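Side-chain contacts in FEZ-1 protein (PDB 5WCK), which probably hydrolyses beta-lactam antibiotics at a two-zinc active site, as a monomeric metallo-beta-lactamase of subclass B3: residues Y189-I192 / A193-Y196; H198-K201 / V202-M206; D252-T255 / E256-K259. The protein carries 2 engineered substitutions. All coordinates share one frame; numbering follows the deposited sequence.

Contact 1 of 3, residues Y189-I192 / A193-Y196; sequences YPKI and AEDY
The ring of Y189 meets D195 at its edge: OD2 lies in the ring plane, and the carboxylate is turned 66° from it. One face of this ring lies over I192, whose CA stands 3.7 Å above the ring centre. The ring of Y196 also receives a neighbour at its edge, CD1 of I192, while I192 CG1 comes within 3.6 Å of Y196 CE2. Y189 OH donates to D195 OD2 at 2.6 Å, entering on that oxygen's anti lone pair, away from OD1; with CG anti to the backbone N (chi1 -176°), the tyrosine reaches back over the turn it begins. That turn, Y189 to I192, is a type I beta turn leading into helix 192-204, with K191 at the N-cap. P190, phi fixed by its ring, suits the second position. Aspartate suits position 195: its short carboxylate takes the tyrosine hydroxyl while its N bonds K191 O at 2.8 Å, so one residue grips the turn twice. Y196 N bonds I192 O, and a water bridges P190 O and E194 N. Isoleucine and tyrosine suit the buried side; Y196 OH bonds G176 O, and its side chain lies about 4 Å from that of zinc ligand H149.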
ATOM      1  N   TYR A 189     -11.773  -5.743 -17.953  1.00  7.01           N
ATOM      2  CA  TYR A 189     -10.606  -4.848 -17.811  1.00  8.21           C
ATOM      3  C   TYR A 189      -9.658  -5.096 -18.971  1.00  7.20           C
ATOM      4  O   TYR A 189      -8.592  -5.676 -18.814  1.00  8.53           O
ATOM      5  CB  TYR A 189      -9.977  -5.117 -16.446  1.00  8.29           C
ATOM      6  CG  TYR A 189      -8.804  -4.276 -15.987  1.00  6.60           C
ATOM      7  CD1 TYR A 189      -8.391  -3.112 -16.621  1.00  8.02           C
ATOM      8  CD2 TYR A 189      -8.098  -4.687 -14.865  1.00  7.06           C
ATOM      9  CE1 TYR A 189      -7.301  -2.382 -16.164  1.00  6.61           C
ATOM     10  CE2 TYR A 189      -7.038  -3.950 -14.369  1.00  6.69           C
ATOM     11  CZ  TYR A 189      -6.602  -2.824 -15.046  1.00  6.34           C
ATOM     12  OH  TYR A 189      -5.546  -2.108 -14.541  1.00  7.37           O
ATOM     13  N   PRO A 190     -10.026  -4.697 -20.206  1.00  6.63           N
ATOM     14  CA  PRO A 190      -9.227  -5.052 -21.370  1.00  7.00           C
ATOM     15  C   PRO A 190      -7.771  -4.577 -21.340  1.00  7.54           C
ATOM     16  O   PRO A 190      -6.900  -5.243 -21.925  1.00  8.04           O
ATOM     17  CB  PRO A 190      -9.968  -4.376 -22.535  1.00  7.91           C
ATOM     18  CG  PRO A 190     -11.386  -4.230 -22.029  1.00 10.02           C
ATOM     19  CD  PRO A 190     -11.290  -4.017 -20.543  1.00  9.26           C
ATOM     20  N   LYS A 191      -7.521  -3.459 -20.659  1.00  8.60           N
ATOM     21  CA  LYS A 191      -6.149  -2.891 -20.657  1.00  8.37           C
ATOM     22  C   LYS A 191      -5.305  -3.466 -19.508  1.00  9.28           C
ATOM     23  O   LYS A 191      -4.218  -2.932 -19.219  1.00  7.87           O
ATOM     24  CB  LYS A 191      -6.217  -1.369 -20.550  1.00  9.44           C
ATOM     25  CG  LYS A 191      -6.791  -0.704 -21.796  1.00 12.58           C
ATOM     26  CD  LYS A 191      -6.707   0.794 -21.809  1.00 18.63           C
ATOM     27  CE  LYS A 191      -7.190   1.351 -23.133  1.00 32.51           C
ATOM     28  NZ  LYS A 191      -7.164   2.833 -23.140  1.00 46.28           N
ATOM     29  N   ILE A 192      -5.761  -4.541 -18.855  1.00  7.02           N
ATOM     30  CA  ILE A 192      -5.039  -5.078 -17.689  1.00  6.12           C
ATOM     31  C   ILE A 192      -3.554  -5.304 -18.021  1.00  7.60           C
ATOM     32  O   ILE A 192      -2.709  -4.889 -17.222  1.00  6.36           O
ATOM     33  CB  ILE A 192      -5.705  -6.350 -17.116  1.00  6.09           C
ATOM     34  CG1 ILE A 192      -4.999  -6.826 -15.835  1.00  6.22           C
ATOM     35  CG2 ILE A 192      -5.847  -7.461 -18.150  1.00  6.96           C
ATOM     36  CD1 ILE A 192      -5.724  -7.919 -15.118  1.00  7.06           C
ATOM     37  N   ALA A 193      -3.232  -5.997 -19.119  1.00  7.24           N
ATOM     38  CA  ALA A 193      -1.818  -6.313 -19.427  1.00  6.56           C
ATOM     39  C   ALA A 193      -1.050  -5.026 -19.790  1.00  8.12           C
ATOM     40  O   ALA A 193       0.091  -4.831 -19.359  1.00  7.73           O
ATOM     41  CB  ALA A 193      -1.713  -7.366 -20.511  1.00  8.30           C
ATOM     42  N   GLU A 194      -1.679  -4.107 -20.530  1.00  7.08           N
ATOM     43  CA  GLU A 194      -1.026  -2.840 -20.870  0.50  8.36           C
ATOM     44  C   GLU A 194      -0.706  -2.064 -19.586  1.00  7.03           C
ATOM     45  O   GLU A 194       0.345  -1.409 -19.478  1.00  6.48           O
ATOM     46  CB  GLU A 194      -1.919  -2.029 -21.805  0.50 12.60           C
ATOM     47  CG  GLU A 194      -2.171  -2.730 -23.133  0.50 13.29           C
ATOM     48  CD  GLU A 194      -3.178  -1.995 -24.005  0.50 28.16           C
ATOM     49  OE1 GLU A 194      -3.023  -0.765 -24.146  0.50 26.41           O
ATOM     50  OE2 GLU A 194      -4.125  -2.642 -24.516  0.50 21.77           O
ATOM     51  N   ASP A 195      -1.615  -2.149 -18.611  1.00  5.84           N
ATOM     52  CA  ASP A 195      -1.473  -1.470 -17.328  1.00  5.88           C
ATOM     53  C   ASP A 195      -0.289  -2.042 -16.529  1.00  6.11           C
ATOM     54  O   ASP A 195       0.539  -1.274 -16.020  1.00  6.97           O
ATOM     55  CB  ASP A 195      -2.793  -1.515 -16.548  1.00  6.23           C
ATOM     56  CG  ASP A 195      -3.756  -0.393 -16.925  1.00  6.75           C
ATOM     57  OD1 ASP A 195      -3.471   0.377 -17.889  1.00  9.19           O
ATOM     58  OD2 ASP A 195      -4.799  -0.287 -16.252  1.00  7.77           O
ATOM     59  N   TYR A 196      -0.204  -3.368 -16.417  1.00  5.02           N
ATOM     60  CA  TYR A 196       0.950  -3.998 -15.746  1.00  5.63           C
ATOM     61  C   TYR A 196       2.252  -3.560 -16.433  1.00  6.25           C
ATOM     62  O   TYR A 196       3.262  -3.290 -15.745  1.00  5.09           O
ATOM     63  CB  TYR A 196       0.848  -5.526 -15.766  1.00  5.58           C
ATOM     64  CG  TYR A 196       0.032  -6.156 -14.664  1.00  5.20           C
ATOM     65  CD1 TYR A 196       0.569  -6.350 -13.403  1.00  6.00           C
ATOM     66  CD2 TYR A 196      -1.237  -6.660 -14.895  1.00  5.24           C
ATOM     67  CE1 TYR A 196      -0.138  -6.989 -12.390  1.00  3.87           C
ATOM     68  CE2 TYR A 196      -1.982  -7.255 -13.884  1.00  5.00           C
ATOM     69  CZ  TYR A 196      -1.417  -7.448 -12.630  1.00  5.35           C
ATOM     70  OH  TYR A 196      -2.116  -8.083 -11.631  1.00  5.33           O
TER
HETATM   71  O   HOH W   1      -4.109  -5.318 -21.912  1.00  9.58           O

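Contact 2 of 3, residues H198-K201 / V202-M206; sequences HSIK and VLESM
H198 and V202 make the clearest side-chain contact, a CH-pi interaction between residues one helical turn (i, i+4) apart. CG2 of V202 sits over one face of the imidazole of H198, 3.8 Å from its centroid and 26° off the normal, displaced toward the NE2 side, where CG2 to NE2 of H198 is 3.5 Å. The histidine's CG is anti to its N (chi1 177°), which swings the ring along the helix toward V202; a branched valine offers a methyl there without having to bend a chain. I200 and E204 pack side by side, pointing the same way: E204 CG lies 3.9 Å from I200 CG2, and the carboxylate oxygen OE2 also touches that methyl. The same carboxylate lies near that of E247 on helix 239-262, a close approach of like charges.

Among the hydrogen bonds, V202 N to H198 O, L203 N to S199 O and E204 N to I200 O, each 2.9 Å, continue the alpha-helical pattern. This is the last part of helix 192-204, the helix of a beta-alpha-beta unit between strands 165-172 and 210-213, and the pattern fades as it ends. S205, the first residue to leave helical angles, gives K201 O a weak bond from its N at 3.4 Å, and its OG lies 3.0 Å from the same oxygen. Serine, small and polar, suits this exit.

Beyond the two segments, buried S199 OG bonds to P147 O. Apolar I200 and L203 pack against helix 239-262, on A250 and I246 respectively.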
ATOM      1  N   HIS A 198       2.892  -0.831 -18.107  1.00  4.97           N
ATOM      2  CA  HIS A 198       3.142   0.544 -17.722  1.00  6.49           C
ATOM      3  C   HIS A 198       3.718   0.605 -16.307  1.00  6.53           C
ATOM      4  O   HIS A 198       4.675   1.335 -16.054  1.00  6.57           O
ATOM      5  CB  HIS A 198       1.865   1.386 -17.836  1.00  7.01           C
ATOM      6  CG  HIS A 198       2.060   2.783 -17.378  1.00  9.63           C
ATOM      7  ND1 HIS A 198       2.826   3.691 -18.093  1.00 14.94           N
ATOM      8  CD2 HIS A 198       1.634   3.421 -16.272  1.00 13.22           C
ATOM      9  CE1 HIS A 198       2.827   4.845 -17.441  1.00 11.46           C
ATOM     10  NE2 HIS A 198       2.135   4.705 -16.326  1.00 13.76           N
ATOM     11  N   SER A 199       3.138  -0.165 -15.378  1.00  5.70           N
ATOM     12  CA  SER A 199       3.628  -0.195 -14.005  1.00  5.19           C
ATOM     13  C   SER A 199       5.098  -0.633 -13.970  1.00  4.83           C
ATOM     14  O   SER A 199       5.893  -0.107 -13.201  1.00  4.83           O
ATOM     15  CB  SER A 199       2.813  -1.083 -13.141  1.00  5.57           C
ATOM     16  OG  SER A 199       1.537  -0.524 -12.917  1.00  6.79           O
ATOM     17  N   ILE A 200       5.418  -1.658 -14.748  1.00  4.94           N
ATOM     18  CA  ILE A 200       6.810  -2.150 -14.826  1.00  4.71           C
ATOM     19  C   ILE A 200       7.730  -1.026 -15.312  1.00  6.62           C
ATOM     20  O   ILE A 200       8.796  -0.790 -14.722  1.00  6.21           O
ATOM     21  CB  ILE A 200       6.912  -3.401 -15.710  1.00  5.75           C
ATOM     22  CG1 ILE A 200       6.215  -4.583 -15.034  1.00  6.33           C
ATOM     23  CG2 ILE A 200       8.364  -3.718 -16.034  1.00  7.03           C
ATOM     24  CD1 ILE A 200       5.882  -5.709 -15.942  1.00  7.62           C
ATOM     25  N   LYS A 201       7.323  -0.342 -16.378  1.00  5.59           N
ATOM     26  CA  LYS A 201       8.161   0.738 -16.900  1.00  6.76           C
ATOM     27  C   LYS A 201       8.387   1.805 -15.817  1.00  6.51           C
ATOM     28  O   LYS A 201       9.530   2.274 -15.624  1.00  9.18           O
ATOM     29  CB  LYS A 201       7.542   1.323 -18.167  1.00  6.35           C
ATOM     30  CG  LYS A 201       8.327   2.476 -18.750  1.00  9.59           C
ATOM     31  CD  LYS A 201       7.700   2.988 -20.026  1.00 13.40           C
ATOM     32  CE  LYS A 201       8.499   4.121 -20.648  1.00 18.24           C
ATOM     33  NZ  LYS A 201       7.830   4.628 -21.872  1.00 27.00           N
ATOM     34  N   VAL A 202       7.312   2.233 -15.138  1.00  5.38           N
ATOM     35  CA  VAL A 202       7.384   3.275 -14.089  1.00  7.19           C
ATOM     36  C   VAL A 202       8.301   2.805 -12.955  1.00  6.14           C
ATOM     37  O   VAL A 202       9.198   3.546 -12.516  1.00  7.73           O
ATOM     38  CB  VAL A 202       5.981   3.617 -13.550  1.00  9.26           C
ATOM     39  CG1 VAL A 202       5.994   4.379 -12.224  1.00  9.70           C
ATOM     40  CG2 VAL A 202       5.181   4.358 -14.614  1.00 11.33           C
ATOM     41  N   LEU A 203       8.067   1.591 -12.456  1.00  5.14           N
ATOM     42  CA  LEU A 203       8.810   1.140 -11.276  1.00  5.22           C
ATOM     43  C   LEU A 203      10.295   0.866 -11.594  1.00  6.00           C
ATOM     44  O   LEU A 203      11.186   1.144 -10.746  1.00  7.29           O
ATOM     45  CB  LEU A 203       8.108  -0.094 -10.706  1.00  6.45           C
ATOM     46  CG  LEU A 203       6.793   0.202 -10.007  1.00  7.32           C
ATOM     47  CD1 LEU A 203       6.082  -1.107  -9.725  1.00 11.52           C
ATOM     48  CD2 LEU A 203       6.971   1.012  -8.727  1.00  9.87           C
ATOM     49  N   GLU A 204      10.583   0.342 -12.789  1.00  4.82           N
ATOM     50  CA  GLU A 204      11.983   0.079 -13.200  1.00  8.33           C
ATOM     51  C   GLU A 204      12.794   1.374 -13.272  1.00 11.60           C
ATOM     52  O   GLU A 204      14.010   1.333 -13.102  1.00 12.74           O
ATOM     53  CB  GLU A 204      12.055  -0.677 -14.514  1.00  8.22           C
ATOM     54  CG  GLU A 204      11.567  -2.110 -14.400  0.50 11.29           C
ATOM     55  CD  GLU A 204      12.099  -3.067 -15.451  0.50 16.90           C
ATOM     56  OE1 GLU A 204      12.632  -2.593 -16.471  0.50 26.80           O
ATOM     57  OE2 GLU A 204      11.942  -4.285 -15.262  0.50 17.39           O
ATOM     58  N   SER A 205      12.150   2.508 -13.511  1.00  7.69           N
ATOM     59  CA  SER A 205      12.908   3.744 -13.684  1.00  8.16           C
ATOM     60  C   SER A 205      12.816   4.634 -12.439  1.00  9.39           C
ATOM     61  O   SER A 205      13.309   5.743 -12.456  1.00  9.11           O
ATOM     62  CB  SER A 205      12.498   4.444 -14.939  1.00 16.31           C
ATOM     63  OG  SER A 205      11.139   4.750 -14.898  1.00 22.78           O
ATOM     64  N   MET A 206      12.212   4.120 -11.349  1.00  7.62           N
ATOM     65  CA  MET A 206      11.913   4.894 -10.124  1.00  6.66           C
ATOM     66  C   MET A 206      13.065   4.750  -9.119  1.00  6.17           C
ATOM     67  O   MET A 206      13.457   3.636  -8.755  1.00  7.12           O
ATOM     68  CB  MET A 206      10.633   4.392  -9.432  1.00  7.67           C
ATOM     69  CG  MET A 206      10.178   5.222  -8.257  1.00  9.67           C
ATOM     70  SD  MET A 206       8.574   4.662  -7.594  1.00 11.62           S
ATOM     71  CE  MET A 206       7.488   5.393  -8.813  1.00 16.00           C
TER

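Contact 3 of 3, residues D252-T255 / E256-K259; sequences DFYT and ELKK
L257 and Y254 pack as neighbours on one side of the helix, their side chains alongside and pointing the same way. CD2 of L257 touches Y254, 4.1 Å from its CD1, and more loosely F253, 4.4 Å from its CE2. Leucine's CG is anti to its N, and chi2 of 70° turns CD1 aside and leaves CD2 as the extended branch, which reaches the rings; L257 is buried, and its branched apolar end suits the side facing them. The two rings also meet each other, F253 CE2 standing over one face of Y254, toward the rim.

Four i to i+4 backbone bonds of 2.9 to 3.0 Å, from the N of E256, L257, K258 and K259 to the O of D252, F253, Y254 and T255 in that order, give the regular helix.

The polar side chains look elsewhere along the helix. D252 is held by Q248 and by a salt bridge to K249, T255 OG1 by N251 O, and E256 OE1 by Q260. Lysines suit the exposed positions 258 and 259: K259 is extended throughout, while K258 bends at its last torsion.

In the fold, helix 239-262 lies against helix 192-204: F253, large and apolar, is buried on A193, K197 and I200, and its ring meets that of Y196, while Y254 lies on K197.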
ATOM      1  N   ASP A 252       7.878 -12.167 -13.237  1.00  6.70           N
ATOM      2  CA  ASP A 252       6.706 -12.974 -12.856  1.00  6.14           C
ATOM      3  C   ASP A 252       5.508 -12.634 -13.760  1.00  7.08           C
ATOM      4  O   ASP A 252       4.753 -13.526 -14.168  1.00  7.83           O
ATOM      5  CB  ASP A 252       6.324 -12.769 -11.391  1.00  6.83           C
ATOM      6  CG  ASP A 252       7.318 -13.318 -10.375  1.00 10.54           C
ATOM      7  OD1 ASP A 252       8.204 -14.105 -10.783  1.00 11.96           O
ATOM      8  OD2 ASP A 252       7.216 -12.925  -9.161  1.00 11.52           O
ATOM      9  N   PHE A 253       5.323 -11.348 -14.062  1.00  6.84           N
ATOM     10  CA  PHE A 253       4.234 -10.921 -14.910  1.00  4.88           C
ATOM     11  C   PHE A 253       4.404 -11.539 -16.304  1.00  5.14           C
ATOM     12  O   PHE A 253       3.450 -12.121 -16.858  1.00  6.60           O
ATOM     13  CB  PHE A 253       4.120  -9.394 -14.998  1.00  6.68           C
ATOM     14  CG  PHE A 253       3.237  -8.952 -16.134  1.00  5.73           C
ATOM     15  CD1 PHE A 253       1.857  -8.959 -16.013  1.00  4.74           C
ATOM     16  CD2 PHE A 253       3.774  -8.592 -17.358  1.00  5.38           C
ATOM     17  CE1 PHE A 253       1.051  -8.622 -17.081  1.00  6.06           C
ATOM     18  CE2 PHE A 253       2.971  -8.234 -18.424  1.00  8.42           C
ATOM     19  CZ  PHE A 253       1.609  -8.252 -18.285  1.00  6.86           C
ATOM     20  N   TYR A 254       5.606 -11.426 -16.878  1.00  5.99           N
ATOM     21  CA  TYR A 254       5.856 -11.966 -18.213  1.00  7.07           C
ATOM     22  C   TYR A 254       5.813 -13.493 -18.229  1.00  6.61           C
ATOM     23  O   TYR A 254       5.414 -14.089 -19.233  1.00  8.31           O
ATOM     24  CB  TYR A 254       7.133 -11.394 -18.824  1.00  7.68           C
ATOM     25  CG  TYR A 254       6.910 -10.065 -19.498  1.00  6.16           C
ATOM     26  CD1 TYR A 254       6.470  -9.998 -20.809  1.00  7.19           C
ATOM     27  CD2 TYR A 254       7.044  -8.878 -18.805  1.00  5.24           C
ATOM     28  CE1 TYR A 254       6.222  -8.789 -21.425  1.00  7.92           C
ATOM     29  CE2 TYR A 254       6.799  -7.662 -19.400  1.00  7.50           C
ATOM     30  CZ  TYR A 254       6.388  -7.617 -20.714  1.00  8.01           C
ATOM     31  OH  TYR A 254       6.157  -6.414 -21.285  1.00  8.79           O
ATOM     32  N   THR A 255       6.204 -14.136 -17.129  1.00  6.59           N
ATOM     33  CA  THR A 255       6.070 -15.576 -17.006  1.00  7.82           C
ATOM     34  C   THR A 255       4.585 -15.979 -17.075  1.00  7.69           C
ATOM     35  O   THR A 255       4.233 -16.993 -17.724  1.00  7.74           O
ATOM     36  CB  THR A 255       6.733 -16.096 -15.726  1.00 10.92           C
ATOM     37  OG1 THR A 255       8.134 -15.867 -15.875  1.00  9.66           O
ATOM     38  CG2 THR A 255       6.468 -17.574 -15.507  1.00  9.95           C
ATOM     39  N   GLU A 256       3.729 -15.241 -16.372  1.00  6.97           N
ATOM     40  CA  GLU A 256       2.292 -15.554 -16.342  1.00  7.26           C
ATOM     41  C   GLU A 256       1.672 -15.250 -17.711  1.00  7.79           C
ATOM     42  O   GLU A 256       0.821 -15.986 -18.192  1.00  7.88           O
ATOM     43  CB  GLU A 256       1.575 -14.808 -15.218  1.00  8.23           C
ATOM     44  CG  GLU A 256       0.109 -15.130 -15.121  1.00  9.34           C
ATOM     45  CD  GLU A 256      -0.275 -16.587 -14.867  1.00 10.91           C
ATOM     46  OE1 GLU A 256      -1.453 -16.929 -15.166  1.00 12.67           O
ATOM     47  OE2 GLU A 256       0.583 -17.371 -14.355  1.00 10.16           O
ATOM     48  N   LEU A 257       2.126 -14.169 -18.352  1.00  7.06           N
ATOM     49  CA  LEU A 257       1.656 -13.836 -19.670  1.00  9.08           C
ATOM     50  C   LEU A 257       2.030 -14.942 -20.660  1.00  7.37           C
ATOM     51  O   LEU A 257       1.179 -15.405 -21.438  1.00  7.82           O
ATOM     52  CB  LEU A 257       2.217 -12.475 -20.076  1.00  8.25           C
ATOM     53  CG  LEU A 257       1.798 -12.005 -21.468  1.00  9.43           C
ATOM     54  CD1 LEU A 257       0.314 -11.643 -21.504  1.00 11.13           C
ATOM     55  CD2 LEU A 257       2.645 -10.836 -21.896  1.00  8.44           C
ATOM     56  N   LYS A 258       3.283 -15.401 -20.604  1.00  7.31           N
ATOM     57  CA  LYS A 258       3.744 -16.540 -21.437  1.00  7.36           C
ATOM     58  C   LYS A 258       2.842 -17.762 -21.209  1.00  9.78           C
ATOM     59  O   LYS A 258       2.454 -18.473 -22.151  1.00  9.16           O
ATOM     60  CB  LYS A 258       5.207 -16.850 -21.100  1.00  7.54           C
ATOM     61  CG  LYS A 258       5.754 -18.137 -21.687  1.00  7.32           C
ATOM     62  CD  LYS A 258       7.223 -18.325 -21.469  1.00 12.84           C
ATOM     63  CE  LYS A 258       7.728 -19.677 -21.927  1.00 21.22           C
ATOM     64  NZ  LYS A 258       7.266 -20.785 -21.057  1.00 26.48           N
ATOM     65  N   LYS A 259       2.547 -18.072 -19.941  1.00  6.69           N
ATOM     66  CA  LYS A 259       1.703 -19.252 -19.643  1.00  7.10           C
ATOM     67  C   LYS A 259       0.327 -19.087 -20.300  1.00  8.18           C
ATOM     68  O   LYS A 259      -0.234 -20.035 -20.896  1.00  9.13           O
ATOM     69  CB  LYS A 259       1.605 -19.433 -18.125  1.00  8.68           C
ATOM     70  CG  LYS A 259       0.822 -20.658 -17.705  1.00 11.70           C
ATOM     71  CD  LYS A 259       0.917 -20.933 -16.218  1.00 13.11           C
ATOM     72  CE  LYS A 259       0.297 -22.255 -15.853  1.00 17.29           C
ATOM     73  NZ  LYS A 259       0.497 -22.529 -14.412  1.00 17.95           N
TER

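Overall arrangement
The three contacts come in series along the chain, on the same side of its centre. Contacts 1 and 2 share helix 192-204, at its start and its end, with centres about 15 Å apart; contact 3 belongs to helix 239-262, its centre about 13 Å from that of contact 1 and about 17 Å from that of contact 2. F253 ties the helices, packing against Y196 (F253 CE1 to Y196 CB 3.4 Å) and I200. Both helices belong to the alpha-beta/beta-alpha sandwich of metallo-beta-lactamases, helix 192-204 joining strands 165-172 and 210-213 of the five-stranded sheet. Its Y196 comes about 4 Å, side chain to side chain, from zinc ligand H149, with S199 farther off; helix 239-262 packs against it as an outer layer.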